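Local atomic coordinates of DNA polymerase III subunit beta (PDB entry 4TRT), a protein that probably tethers DNA polymerases and other proteins to DNA as a ring-shaped head-to-tail homodimer, giving replication its processivity. Residues Lys247-Leu252 / Asp330-Phe335; Val276-Ser281 / Leu313-Arg318; Ser138-Ala143 / Arg174-Asp179. All blocks are in the same frame, centred on the assembly; numbering follows the deposited sequence.

Contact 1. Residues Lys247-Leu252 / Asp330-Phe335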
ATOM      1  N   LYS A 247      39.842  16.720   1.723  1.00 35.50           N
ATOM      2  CA  LYS A 247      40.348  17.706   0.738  1.00 37.10           C
ATOM      3  C   LYS A 247      39.281  18.699   0.280  1.00 34.21           C
ATOM      4  O   LYS A 247      39.598  19.750  -0.267  1.00 36.75           O
ATOM      5  CB  LYS A 247      40.856  16.985  -0.530  1.00 39.63           C
ATOM      6  CG  LYS A 247      41.968  15.960  -0.348  1.00 42.90           C
ATOM      7  CD  LYS A 247      43.214  16.582   0.218  1.00 47.58           C
ATOM      8  CE  LYS A 247      44.368  15.593   0.284  1.00 51.95           C
ATOM      9  NZ  LYS A 247      45.305  16.024   1.365  1.00 54.21           N
ATOM     10  N   LEU A 248      38.018  18.322   0.412  1.00 34.42           N
ATOM     11  CA  LEU A 248      36.924  19.119  -0.107  1.00 33.24           C
ATOM     12  C   LEU A 248      35.678  18.904   0.757  1.00 33.81           C
ATOM     13  O   LEU A 248      35.337  17.770   1.086  1.00 34.07           O
ATOM     14  CB  LEU A 248      36.642  18.734  -1.564  1.00 34.37           C
ATOM     15  CG  LEU A 248      35.470  19.376  -2.319  1.00 35.28           C
ATOM     16  CD1 LEU A 248      35.649  20.885  -2.492  1.00 34.49           C
ATOM     17  CD2 LEU A 248      35.317  18.690  -3.676  1.00 35.00           C
ATOM     18  N   GLN A 249      35.014  20.012   1.095  1.00 32.58           N
ATOM     19  CA  GLN A 249      33.826  20.022   1.936  1.00 32.96           C
ATOM     20  C   GLN A 249      32.755  20.747   1.161  1.00 31.82           C
ATOM     21  O   GLN A 249      33.006  21.818   0.623  1.00 32.84           O
ATOM     22  CB  GLN A 249      34.109  20.770   3.243  1.00 34.20           C
ATOM     23  CG  GLN A 249      32.915  20.899   4.177  1.00 35.09           C
ATOM     24  CD  GLN A 249      33.253  21.766   5.376  1.00 36.74           C
ATOM     25  OE1 GLN A 249      34.207  21.473   6.099  1.00 36.39           O
ATOM     26  NE2 GLN A 249      32.500  22.868   5.570  1.00 35.00           N
ATOM     27  N   VAL A 250      31.575  20.151   1.070  1.00 31.42           N
ATOM     28  CA  VAL A 250      30.457  20.751   0.374  1.00 30.86           C
ATOM     29  C   VAL A 250      29.286  20.752   1.342  1.00 31.92           C
ATOM     30  O   VAL A 250      29.040  19.757   2.013  1.00 32.80           O
ATOM     31  CB  VAL A 250      30.102  19.954  -0.908  1.00 32.28           C
ATOM     32  CG1 VAL A 250      28.787  20.445  -1.511  1.00 33.86           C
ATOM     33  CG2 VAL A 250      31.224  20.090  -1.937  1.00 33.10           C
ATOM     34  N   THR A 251      28.585  21.882   1.435  1.00 30.99           N
ATOM     35  CA  THR A 251      27.442  21.993   2.300  1.00 32.98           C
ATOM     36  C   THR A 251      26.251  22.432   1.439  1.00 32.71           C
ATOM     37  O   THR A 251      26.381  23.355   0.626  1.00 32.41           O
ATOM     38  CB  THR A 251      27.750  23.041   3.406  1.00 36.21           C
ATOM     39  OG1 THR A 251      28.852  22.572   4.209  1.00 38.55           O
ATOM     40  CG2 THR A 251      26.565  23.260   4.250  1.00 36.22           C
ATOM     41  N   LEU A 252      25.097  21.793   1.629  1.00 31.19           N
ATOM     42  CA  LEU A 252      23.915  22.106   0.841  1.00 32.47           C
ATOM     43  C   LEU A 252      22.664  21.556   1.514  1.00 31.12           C
ATOM     44  O   LEU A 252      22.767  20.719   2.407  1.00 30.11           O
ATOM     45  CB  LEU A 252      24.060  21.543  -0.585  1.00 32.62           C
ATOM     46  CG  LEU A 252      23.954  20.032  -0.755  1.00 33.49           C
ATOM     47  CD1 LEU A 252      24.061  19.708  -2.235  1.00 36.19           C
ATOM     48  CD2 LEU A 252      24.996  19.233   0.026  1.00 34.53           C
ATOM     49  N   ASP A 330      20.606  20.638   6.536  1.00 34.49           N
ATOM     50  CA  ASP A 330      21.720  20.760   5.608  1.00 33.94           C
ATOM     51  C   ASP A 330      22.669  19.587   5.747  1.00 34.55           C
ATOM     52  O   ASP A 330      22.906  19.095   6.846  1.00 33.73           O
ATOM     53  CB  ASP A 330      22.422  22.095   5.839  1.00 34.51           C
ATOM     54  CG  ASP A 330      21.510  23.276   5.523  1.00 35.52           C
ATOM     55  OD1 ASP A 330      21.253  23.554   4.320  1.00 38.34           O
ATOM     56  OD2 ASP A 330      21.022  23.908   6.486  1.00 36.24           O
ATOM     57  N   ALA A 331      23.133  19.095   4.604  1.00 32.58           N
ATOM     58  CA  ALA A 331      24.107  18.025   4.574  1.00 32.39           C
ATOM     59  C   ALA A 331      25.505  18.605   4.396  1.00 31.87           C
ATOM     60  O   ALA A 331      25.677  19.615   3.724  1.00 32.36           O
ATOM     61  CB  ALA A 331      23.783  17.054   3.444  1.00 31.47           C
ATOM     62  N   GLU A 332      26.483  17.934   5.003  1.00 33.53           N
ATOM     63  CA  GLU A 332      27.892  18.220   4.846  1.00 33.32           C
ATOM     64  C   GLU A 332      28.514  16.992   4.204  1.00 30.39           C
ATOM     65  O   GLU A 332      28.385  15.885   4.718  1.00 29.27           O
ATOM     66  CB  GLU A 332      28.509  18.444   6.227  1.00 37.35           C
ATOM     67  CG  GLU A 332      29.459  19.604   6.345  1.00 41.91           C
ATOM     68  CD  GLU A 332      29.802  19.889   7.810  1.00 44.04           C
ATOM     69  OE1 GLU A 332      30.434  19.028   8.435  1.00 44.91           O
ATOM     70  OE2 GLU A 332      29.427  20.958   8.344  1.00 47.81           O
ATOM     71  N   LEU A 333      29.150  17.173   3.055  1.00 31.27           N
ATOM     72  CA  LEU A 333      29.815  16.065   2.349  1.00 30.14           C
ATOM     73  C   LEU A 333      31.309  16.328   2.413  1.00 30.16           C
ATOM     74  O   LEU A 333      31.772  17.379   1.958  1.00 32.33           O
ATOM     75  CB  LEU A 333      29.365  16.003   0.873  1.00 31.30           C
ATOM     76  CG  LEU A 333      27.879  16.236   0.576  1.00 31.35           C
ATOM     77  CD1 LEU A 333      27.637  16.202  -0.921  1.00 31.50           C
ATOM     78  CD2 LEU A 333      27.011  15.225   1.331  1.00 31.69           C
ATOM     79  N   LEU A 334      32.056  15.380   2.965  1.00 31.19           N
ATOM     80  CA  LEU A 334      33.482  15.512   3.134  1.00 31.29           C
ATOM     81  C   LEU A 334      34.179  14.460   2.275  1.00 31.98           C
ATOM     82  O   LEU A 334      34.004  13.256   2.486  1.00 30.78           O
ATOM     83  CB  LEU A 334      33.846  15.293   4.590  1.00 32.57           C
ATOM     84  CG  LEU A 334      33.119  16.120   5.653  1.00 33.38           C
ATOM     85  CD1 LEU A 334      33.554  15.615   7.029  1.00 33.52           C
ATOM     86  CD2 LEU A 334      33.412  17.593   5.504  1.00 32.16           C
ATOM     87  N   PHE A 335      34.986  14.927   1.322  1.00 32.27           N
ATOM     88  CA  PHE A 335      35.626  14.069   0.339  1.00 33.53           C
ATOM     89  C   PHE A 335      37.120  13.990   0.591  1.00 36.08           C
ATOM     90  O   PHE A 335      37.767  15.019   0.851  1.00 35.30           O
ATOM     91  CB  PHE A 335      35.384  14.617  -1.065  1.00 33.51           C
ATOM     92  CG  PHE A 335      33.949  14.689  -1.438  1.00 34.05           C
ATOM     93  CD1 PHE A 335      33.211  13.529  -1.627  1.00 34.06           C
ATOM     94  CD2 PHE A 335      33.322  15.921  -1.595  1.00 34.83           C
ATOM     95  CE1 PHE A 335      31.881  13.592  -1.998  1.00 35.20           C
ATOM     96  CE2 PHE A 335      31.985  15.989  -1.941  1.00 34.38           C
ATOM     97  CZ  PHE A 335      31.268  14.818  -2.151  1.00 34.53           C
TER

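Contact 2. Residues Val276-Ser281 / Leu313-Arg318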
ATOM      1  N   VAL A 276      26.013   6.886 -10.112  1.00 41.77           N
ATOM      2  CA  VAL A 276      25.782   8.322 -10.205  1.00 41.89           C
ATOM      3  C   VAL A 276      27.086   9.106 -10.008  1.00 40.80           C
ATOM      4  O   VAL A 276      27.828   8.870  -9.042  1.00 38.29           O
ATOM      5  CB  VAL A 276      24.733   8.793  -9.177  1.00 42.52           C
ATOM      6  CG1 VAL A 276      25.171   8.450  -7.755  1.00 43.02           C
ATOM      7  CG2 VAL A 276      24.480  10.295  -9.314  1.00 39.34           C
ATOM      8  N   GLU A 277      27.358  10.028 -10.929  1.00 40.15           N
ATOM      9  CA  GLU A 277      28.546  10.862 -10.863  1.00 40.92           C
ATOM     10  C   GLU A 277      28.242  12.129 -10.064  1.00 41.14           C
ATOM     11  O   GLU A 277      27.181  12.739 -10.213  1.00 38.83           O
ATOM     12  CB  GLU A 277      29.055  11.198 -12.272  1.00 46.09           C
ATOM     13  CG  GLU A 277      30.126  12.280 -12.364  1.00 49.40           C
ATOM     14  CD  GLU A 277      30.356  12.735 -13.807  1.00 56.37           C
ATOM     15  OE1 GLU A 277      30.443  11.859 -14.714  1.00 66.03           O
ATOM     16  OE2 GLU A 277      30.430  13.959 -14.049  1.00 53.65           O
ATOM     17  N   PHE A 278      29.167  12.476  -9.180  1.00 36.98           N
ATOM     18  CA  PHE A 278      29.118  13.719  -8.420  1.00 38.78           C
ATOM     19  C   PHE A 278      30.236  14.578  -8.982  1.00 39.61           C
ATOM     20  O   PHE A 278      31.391  14.152  -8.949  1.00 42.53           O
ATOM     21  CB  PHE A 278      29.456  13.464  -6.962  1.00 37.30           C
ATOM     22  CG  PHE A 278      28.302  13.049  -6.112  1.00 37.32           C
ATOM     23  CD1 PHE A 278      27.491  11.998  -6.473  1.00 38.14           C
ATOM     24  CD2 PHE A 278      28.084  13.669  -4.899  1.00 37.92           C
ATOM     25  CE1 PHE A 278      26.446  11.601  -5.668  1.00 37.89           C
ATOM     26  CE2 PHE A 278      27.039  13.280  -4.090  1.00 39.95           C
ATOM     27  CZ  PHE A 278      26.222  12.235  -4.475  1.00 38.65           C
ATOM     28  N   LEU A 279      29.915  15.749  -9.514  1.00 37.35           N
ATOM     29  CA  LEU A 279      30.945  16.679  -9.969  1.00 38.64           C
ATOM     30  C   LEU A 279      30.797  17.986  -9.202  1.00 37.33           C
ATOM     31  O   LEU A 279      29.811  18.697  -9.354  1.00 36.71           O
ATOM     32  CB  LEU A 279      30.845  16.935 -11.475  1.00 40.20           C
ATOM     33  CG  LEU A 279      31.809  17.967 -12.083  1.00 42.50           C
ATOM     34  CD1 LEU A 279      33.247  17.500 -11.930  1.00 45.03           C
ATOM     35  CD2 LEU A 279      31.462  18.204 -13.549  1.00 43.09           C
ATOM     36  N   VAL A 280      31.780  18.288  -8.369  1.00 37.17           N
ATOM     37  CA  VAL A 280      31.814  19.549  -7.620  1.00 36.58           C
ATOM     38  C   VAL A 280      32.703  20.524  -8.387  1.00 38.57           C
ATOM     39  O   VAL A 280      33.856  20.214  -8.689  1.00 40.02           O
ATOM     40  CB  VAL A 280      32.351  19.351  -6.180  1.00 36.44           C
ATOM     41  CG1 VAL A 280      32.294  20.666  -5.388  1.00 34.65           C
ATOM     42  CG2 VAL A 280      31.588  18.237  -5.460  1.00 33.06           C
ATOM     43  N   SER A 281      32.167  21.699  -8.695  1.00 38.84           N
ATOM     44  CA  SER A 281      32.910  22.733  -9.372  1.00 43.78           C
ATOM     45  C   SER A 281      32.207  24.081  -9.274  1.00 43.50           C
ATOM     46  O   SER A 281      30.987  24.148  -9.426  1.00 43.56           O
ATOM     47  CB  SER A 281      33.066  22.371 -10.848  1.00 45.79           C
ATOM     48  OG  SER A 281      34.057  23.195 -11.388  1.00 52.73           O
ATOM     49  N   LEU A 313      33.507  12.280  -8.694  1.00 37.95           N
ATOM     50  CA  LEU A 313      33.401  11.001  -8.001  1.00 38.21           C
ATOM     51  C   LEU A 313      32.221  10.206  -8.553  1.00 38.73           C
ATOM     52  O   LEU A 313      31.317  10.779  -9.171  1.00 39.32           O
ATOM     53  CB  LEU A 313      33.206  11.213  -6.494  1.00 36.67           C
ATOM     54  CG  LEU A 313      34.126  12.193  -5.762  1.00 37.22           C
ATOM     55  CD1 LEU A 313      33.446  13.548  -5.600  1.00 35.70           C
ATOM     56  CD2 LEU A 313      34.567  11.633  -4.416  1.00 35.64           C
ATOM     57  N   ALA A 314      32.254   8.893  -8.345  1.00 37.06           N
ATOM     58  CA  ALA A 314      31.172   7.993  -8.742  1.00 37.24           C
ATOM     59  C   ALA A 314      30.738   7.180  -7.538  1.00 36.59           C
ATOM     60  O   ALA A 314      31.581   6.584  -6.852  1.00 36.38           O
ATOM     61  CB  ALA A 314      31.647   7.052  -9.851  1.00 38.02           C
ATOM     62  N   PHE A 315      29.428   7.141  -7.304  1.00 36.43           N
ATOM     63  CA  PHE A 315      28.817   6.426  -6.186  1.00 36.29           C
ATOM     64  C   PHE A 315      27.630   5.554  -6.632  1.00 36.83           C
ATOM     65  O   PHE A 315      26.952   5.860  -7.609  1.00 35.99           O
ATOM     66  CB  PHE A 315      28.268   7.420  -5.142  1.00 35.39           C
ATOM     67  CG  PHE A 315      29.325   8.232  -4.429  1.00 35.30           C
ATOM     68  CD1 PHE A 315      30.155   7.651  -3.489  1.00 36.18           C
ATOM     69  CD2 PHE A 315      29.478   9.580  -4.692  1.00 36.04           C
ATOM     70  CE1 PHE A 315      31.125   8.401  -2.829  1.00 37.10           C
ATOM     71  CE2 PHE A 315      30.451  10.336  -4.044  1.00 35.46           C
ATOM     72  CZ  PHE A 315      31.271   9.750  -3.104  1.00 35.24           C
ATOM     73  N   ASN A 316      27.362   4.505  -5.861  1.00 37.54           N
ATOM     74  CA  ASN A 316      26.095   3.763  -5.929  1.00 39.00           C
ATOM     75  C   ASN A 316      24.985   4.682  -5.399  1.00 38.89           C
ATOM     76  O   ASN A 316      24.929   4.955  -4.184  1.00 36.21           O
ATOM     77  CB  ASN A 316      26.228   2.482  -5.078  1.00 39.10           C
ATOM     78  CG  ASN A 316      25.009   1.577  -5.131  1.00 39.49           C
ATOM     79  OD1 ASN A 316      23.859   2.018  -5.244  1.00 40.93           O
ATOM     80  ND2 ASN A 316      25.263   0.289  -5.027  1.00 41.20           N
ATOM     81  N   ALA A 317      24.107   5.149  -6.296  1.00 37.48           N
ATOM     82  CA  ALA A 317      23.014   6.066  -5.902  1.00 38.12           C
ATOM     83  C   ALA A 317      22.118   5.523  -4.776  1.00 37.95           C
ATOM     84  O   ALA A 317      21.644   6.290  -3.930  1.00 37.77           O
ATOM     85  CB  ALA A 317      22.150   6.445  -7.108  1.00 35.65           C
ATOM     86  N   ARG A 318      21.868   4.227  -4.764  1.00 39.14           N
ATOM     87  CA  ARG A 318      21.051   3.635  -3.709  1.00 42.82           C
ATOM     88  C   ARG A 318      21.749   3.768  -2.352  1.00 41.28           C
ATOM     89  O   ARG A 318      21.113   4.088  -1.345  1.00 40.73           O
ATOM     90  CB  ARG A 318      20.732   2.150  -3.986  1.00 47.21           C
ATOM     91  CG  ARG A 318      19.948   1.506  -2.833  1.00 53.78           C
ATOM     92  CD  ARG A 318      19.440   0.110  -3.164  1.00 61.63           C
ATOM     93  NE  ARG A 318      18.558   0.069  -4.337  1.00 68.05           N
ATOM     94  CZ  ARG A 318      17.267   0.416  -4.353  1.00 72.73           C
ATOM     95  NH1 ARG A 318      16.662   0.865  -3.255  1.00 75.24           N
ATOM     96  NH2 ARG A 318      16.573   0.324  -5.488  1.00 73.88           N
TER

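Contact 3. Residues Ser138-Ala143 / Arg174-Asp179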
ATOM      1  N   SER A 138      17.632   2.951  13.787  1.00 39.05           N
ATOM      2  CA  SER A 138      17.021   3.248  12.485  1.00 38.97           C
ATOM      3  C   SER A 138      17.967   4.022  11.566  1.00 39.24           C
ATOM      4  O   SER A 138      17.843   3.940  10.353  1.00 39.03           O
ATOM      5  CB  SER A 138      15.745   4.072  12.659  1.00 41.65           C
ATOM      6  OG  SER A 138      14.728   3.296  13.239  1.00 45.09           O
ATOM      7  N   SER A 139      18.888   4.779  12.160  1.00 38.70           N
ATOM      8  CA  SER A 139      19.852   5.572  11.409  1.00 38.39           C
ATOM      9  C   SER A 139      20.979   4.730  10.820  1.00 38.98           C
ATOM     10  O   SER A 139      21.563   5.143   9.812  1.00 39.42           O
ATOM     11  CB  SER A 139      20.457   6.661  12.294  1.00 37.32           C
ATOM     12  OG  SER A 139      19.431   7.545  12.704  1.00 37.72           O
ATOM     13  N   VAL A 140      21.316   3.589  11.443  1.00 36.63           N
ATOM     14  CA  VAL A 140      22.481   2.785  10.993  1.00 33.68           C
ATOM     15  C   VAL A 140      22.164   1.428  10.394  1.00 35.03           C
ATOM     16  O   VAL A 140      23.010   0.858   9.723  1.00 35.50           O
ATOM     17  CB  VAL A 140      23.528   2.619  12.105  1.00 33.18           C
ATOM     18  CG1 VAL A 140      23.861   3.993  12.692  1.00 32.11           C
ATOM     19  CG2 VAL A 140      23.053   1.607  13.162  1.00 30.43           C
ATOM     20  N   ARG A 141      20.932   0.953  10.572  1.00 37.43           N
ATOM     21  CA  ARG A 141      20.527  -0.418  10.231  1.00 38.80           C
ATOM     22  C   ARG A 141      20.786  -0.807   8.771  1.00 38.41           C
ATOM     23  O   ARG A 141      21.192  -1.931   8.487  1.00 39.26           O
ATOM     24  CB  ARG A 141      19.023  -0.579  10.570  1.00 43.18           C
ATOM     25  CG  ARG A 141      18.238  -1.601   9.760  1.00 45.60           C
ATOM     26  CD  ARG A 141      18.592  -2.966  10.268  1.00 48.88           C
ATOM     27  NE  ARG A 141      17.930  -4.082   9.592  1.00 49.50           N
ATOM     28  CZ  ARG A 141      18.489  -4.842   8.658  1.00 48.48           C
ATOM     29  NH1 ARG A 141      19.706  -4.580   8.182  1.00 44.54           N
ATOM     30  NH2 ARG A 141      17.805  -5.871   8.185  1.00 47.79           N
ATOM     31  N   TYR A 142      20.533   0.110   7.840  1.00 37.15           N
ATOM     32  CA  TYR A 142      20.753  -0.152   6.412  1.00 37.51           C
ATOM     33  C   TYR A 142      22.169  -0.660   6.063  1.00 36.32           C
ATOM     34  O   TYR A 142      22.358  -1.328   5.054  1.00 37.61           O
ATOM     35  CB  TYR A 142      20.469   1.117   5.594  1.00 37.14           C
ATOM     36  CG  TYR A 142      21.521   2.203   5.777  1.00 36.58           C
ATOM     37  CD1 TYR A 142      22.684   2.197   5.023  1.00 35.97           C
ATOM     38  CD2 TYR A 142      21.356   3.227   6.714  1.00 36.72           C
ATOM     39  CE1 TYR A 142      23.653   3.164   5.186  1.00 36.71           C
ATOM     40  CE2 TYR A 142      22.330   4.202   6.893  1.00 36.48           C
ATOM     41  CZ  TYR A 142      23.472   4.168   6.118  1.00 35.51           C
ATOM     42  OH  TYR A 142      24.443   5.125   6.234  1.00 36.79           O
ATOM     43  N   ALA A 143      23.173  -0.319   6.869  1.00 37.45           N
ATOM     44  CA  ALA A 143      24.566  -0.646   6.535  1.00 37.82           C
ATOM     45  C   ALA A 143      24.949  -2.098   6.821  1.00 38.17           C
ATOM     46  O   ALA A 143      25.976  -2.578   6.322  1.00 39.30           O
ATOM     47  CB  ALA A 143      25.527   0.294   7.272  1.00 37.71           C
ATOM     48  N   ARG A 174      31.265   0.491   3.458  1.00 39.30           N
ATOM     49  CA  ARG A 174      30.443   1.574   4.019  1.00 37.69           C
ATOM     50  C   ARG A 174      30.203   1.356   5.506  1.00 35.39           C
ATOM     51  O   ARG A 174      30.202   0.235   5.987  1.00 35.95           O
ATOM     52  CB  ARG A 174      29.121   1.761   3.283  1.00 38.65           C
ATOM     53  CG  ARG A 174      28.156   0.598   3.365  1.00 40.63           C
ATOM     54  CD  ARG A 174      26.907   0.972   2.604  1.00 42.22           C
ATOM     55  NE  ARG A 174      25.913  -0.088   2.525  1.00 41.59           N
ATOM     56  CZ  ARG A 174      24.647   0.108   2.147  1.00 42.12           C
ATOM     57  NH1 ARG A 174      24.213   1.322   1.829  1.00 42.03           N
ATOM     58  NH2 ARG A 174      23.801  -0.908   2.100  1.00 41.49           N
ATOM     59  N   VAL A 175      29.972   2.459   6.215  1.00 35.44           N
ATOM     60  CA  VAL A 175      29.796   2.456   7.650  1.00 34.17           C
ATOM     61  C   VAL A 175      28.700   3.462   7.984  1.00 33.85           C
ATOM     62  O   VAL A 175      28.609   4.530   7.357  1.00 33.47           O
ATOM     63  CB  VAL A 175      31.088   2.905   8.386  1.00 36.35           C
ATOM     64  CG1 VAL A 175      30.952   2.607   9.872  1.00 37.05           C
ATOM     65  CG2 VAL A 175      32.331   2.227   7.805  1.00 37.66           C
ATOM     66  N   ALA A 176      27.879   3.124   8.970  1.00 32.03           N
ATOM     67  CA  ALA A 176      26.897   4.056   9.524  1.00 32.34           C
ATOM     68  C   ALA A 176      27.077   4.044  11.033  1.00 33.02           C
ATOM     69  O   ALA A 176      27.183   2.972  11.635  1.00 33.06           O
ATOM     70  CB  ALA A 176      25.490   3.633   9.151  1.00 30.87           C
ATOM     71  N   ILE A 177      27.109   5.241  11.614  1.00 33.69           N
ATOM     72  CA  ILE A 177      27.348   5.461  13.040  1.00 35.39           C
ATOM     73  C   ILE A 177      26.337   6.462  13.561  1.00 35.65           C
ATOM     74  O   ILE A 177      26.042   7.461  12.900  1.00 35.20           O
ATOM     75  CB  ILE A 177      28.756   6.060  13.261  1.00 37.32           C
ATOM     76  CG1 ILE A 177      29.845   5.095  12.779  1.00 35.97           C
ATOM     77  CG2 ILE A 177      28.991   6.469  14.727  1.00 39.72           C
ATOM     78  CD1 ILE A 177      31.195   5.757  12.652  1.00 36.87           C
ATOM     79  N   ARG A 178      25.768   6.190  14.736  1.00 35.07           N
ATOM     80  CA  ARG A 178      25.048   7.215  15.465  1.00 36.42           C
ATOM     81  C   ARG A 178      25.382   7.156  16.954  1.00 38.85           C
ATOM     82  O   ARG A 178      25.265   6.097  17.573  1.00 37.09           O
ATOM     83  CB  ARG A 178      23.543   7.104  15.256  1.00 37.60           C
ATOM     84  CG  ARG A 178      22.798   8.309  15.833  1.00 41.17           C
ATOM     85  CD  ARG A 178      21.669   8.788  14.943  1.00 42.30           C
ATOM     86  NE  ARG A 178      21.200  10.109  15.355  1.00 43.91           N
ATOM     87  CZ  ARG A 178      20.251  10.799  14.735  1.00 44.77           C
ATOM     88  NH1 ARG A 178      19.661  10.318  13.650  1.00 44.11           N
ATOM     89  NH2 ARG A 178      19.905  11.995  15.196  1.00 47.91           N
ATOM     90  N   ASP A 179      25.823   8.290  17.487  1.00 42.15           N
ATOM     91  CA  ASP A 179      26.076   8.494  18.920  1.00 45.77           C
ATOM     92  C   ASP A 179      24.805   9.013  19.548  1.00 47.75           C
ATOM     93  O   ASP A 179      24.092   9.805  18.930  1.00 49.60           O
ATOM     94  CB  ASP A 179      27.193   9.532  19.136  1.00 47.57           C
ATOM     95  CG  ASP A 179      28.567   8.998  18.781  1.00 48.97           C
ATOM     96  OD1 ASP A 179      28.905   7.873  19.206  1.00 50.48           O
ATOM     97  OD2 ASP A 179      29.317   9.679  18.056  1.00 51.79           O
TER
HETATM   98  O   HOH W   1      27.081   4.612   4.493  1.00 41.33           O
HETATM   99  O   HOH W   2      25.970  -2.969   3.359  1.00 62.77           O

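Contact 1. Residues Lys247-Leu252 / Asp330-Phe335
L248 and F335 take different first torsions, CG anti to the backbone N in L248 (chi1 176°) and anti to the carbonyl carbon in F335 (chi1 -61°), and these lay the two side chains alongside each other, both pointing the same way, with L248 CD2 4.0 Å from F335 CD2. At the rim of the same ring V250 CG2 comes in near its plane, 4.2 Å from F335 CE2, and further along the side chains of L252 and L333 cross at about a right angle, CD2 meeting CD1. Apolar residues suit this face, which is buried and packs on a second sheet. On the other face Q249 CG lies 3.6 Å from L334 CD2, while T251 lies alongside E332, whose carboxylate is held by R345 and the backbone of G348. The strands are antiparallel. F335 N bonds L248 O at 2.9 Å and L333 N bonds V250 O at 2.8 Å. A classic beta bulge ends the pairing: F335 O takes K247 N at 2.8 Å and, weakly, L248 N at 3.3 Å. Strand 342-346 flanks 330-335 and strand 303-306 flanks 248-253, while strands 275-281 and 310-316 pack against the face bearing L248, V250 and F335.

Contact 2. Residues Val276-Ser281 / Leu313-Arg318
F278 and F315 meet in a T-shaped (edge-to-face) stack, the aromatic centre of an antiparallel strand pair in the four-stranded sheet of the C-terminal clamp domain. F315 presents its edge to one face of F278: the ring planes stand at 78°, the centroids are 5.0 Å apart, and F315 CD2 sits above the rim of F278, 3.6 Å from its CD1. V276 CG1 lies at the edge of the F278 ring, in its plane. With chi1 at 58°, V276 holds CG1 between its own backbone N and carbonyl carbon, turned to A317, whose CB is 3.7 Å away; packing is tight here, since the same methyl is 3.1 Å from F315 O. A317 brings only a methyl to this close approach. Backbone bonds set this register: F278 N gives to L313 O at 2.7 Å and L313 N returns the bond to F278 O at 2.8 Å, with V276 and F315 paired likewise. An alanine in place of F278 would probably leave the edge of F315 without its partner face and open a gap beside L285, L287 and V320, which pack on the ring. Farther out, E277 on the opposite face forms a salt bridge with R286. Beyond F315 the chain enters helix 317-324, and N316 is its N-cap: OD1 accepts from N274 ND2 and, by a weak capping bond of 3.0 Å, from R318 N.

Contact 3. Residues Ser138-Ala143 / Arg174-Asp179
The methyl of A176 is the bump at the heart of this helix-on-sheet packing in the central clamp domain, where segment 138-143, from the C-terminal part of helix 130-140 onwards, lies over strand 175-181. Three residues form its hollow: V140 CB at 3.7 Å, A143 CB at 3.8 Å and Y142 OH at 3.4 Å from A176 CB. A residue with a single methyl suits the position, since three side chains already close round it. V140 lays its CG1 over the strand backbone beyond A176, 3.6 Å from R178 N. At one end R178, bent at chi2, lays CD against S139, and its NH1 gives a hydrogen bond of 2.9 Å to S139 OG, which also bonds R135 O; R178 NE is held by G351 O. At the other end Y142, with CG wedged between its own backbone N and carbonyl carbon (chi1 71°), sets CD1 over one face of the R174 guanidinium, 3.6 Å from NH1. The planes are 63° apart and NH1 meets the ring at its edge, so this is oblique packing and not a stack. R174 NH1 also reaches D322 in a salt bridge to helix 317-324, and Y142 OH bonds Y353. A water closes this end, donating to A143 O and accepting from R174 NE, each at 3.0 Å.

In the fold
Contact 3 comes first along the chain and lies in the central domain; contacts 1 and 2 follow in the C-terminal domain, with contact 2 nested inside the loop that contact 1 closes. Contacts 1 and 2 have centres about 13 Å apart and touch, because the face of one sheet bearing F335 packs on the other through L313, F315 and V280, forming one hydrophobic core. Contact 3 does not touch either, its centre about 19 Å from contact 1 and 20 Å from contact 2, yet strands 175-181 and 248-253 belong to the same sheet, which runs from the central into the C-terminal domain. Two of the domains that build the ring around DNA are joined by one sheet.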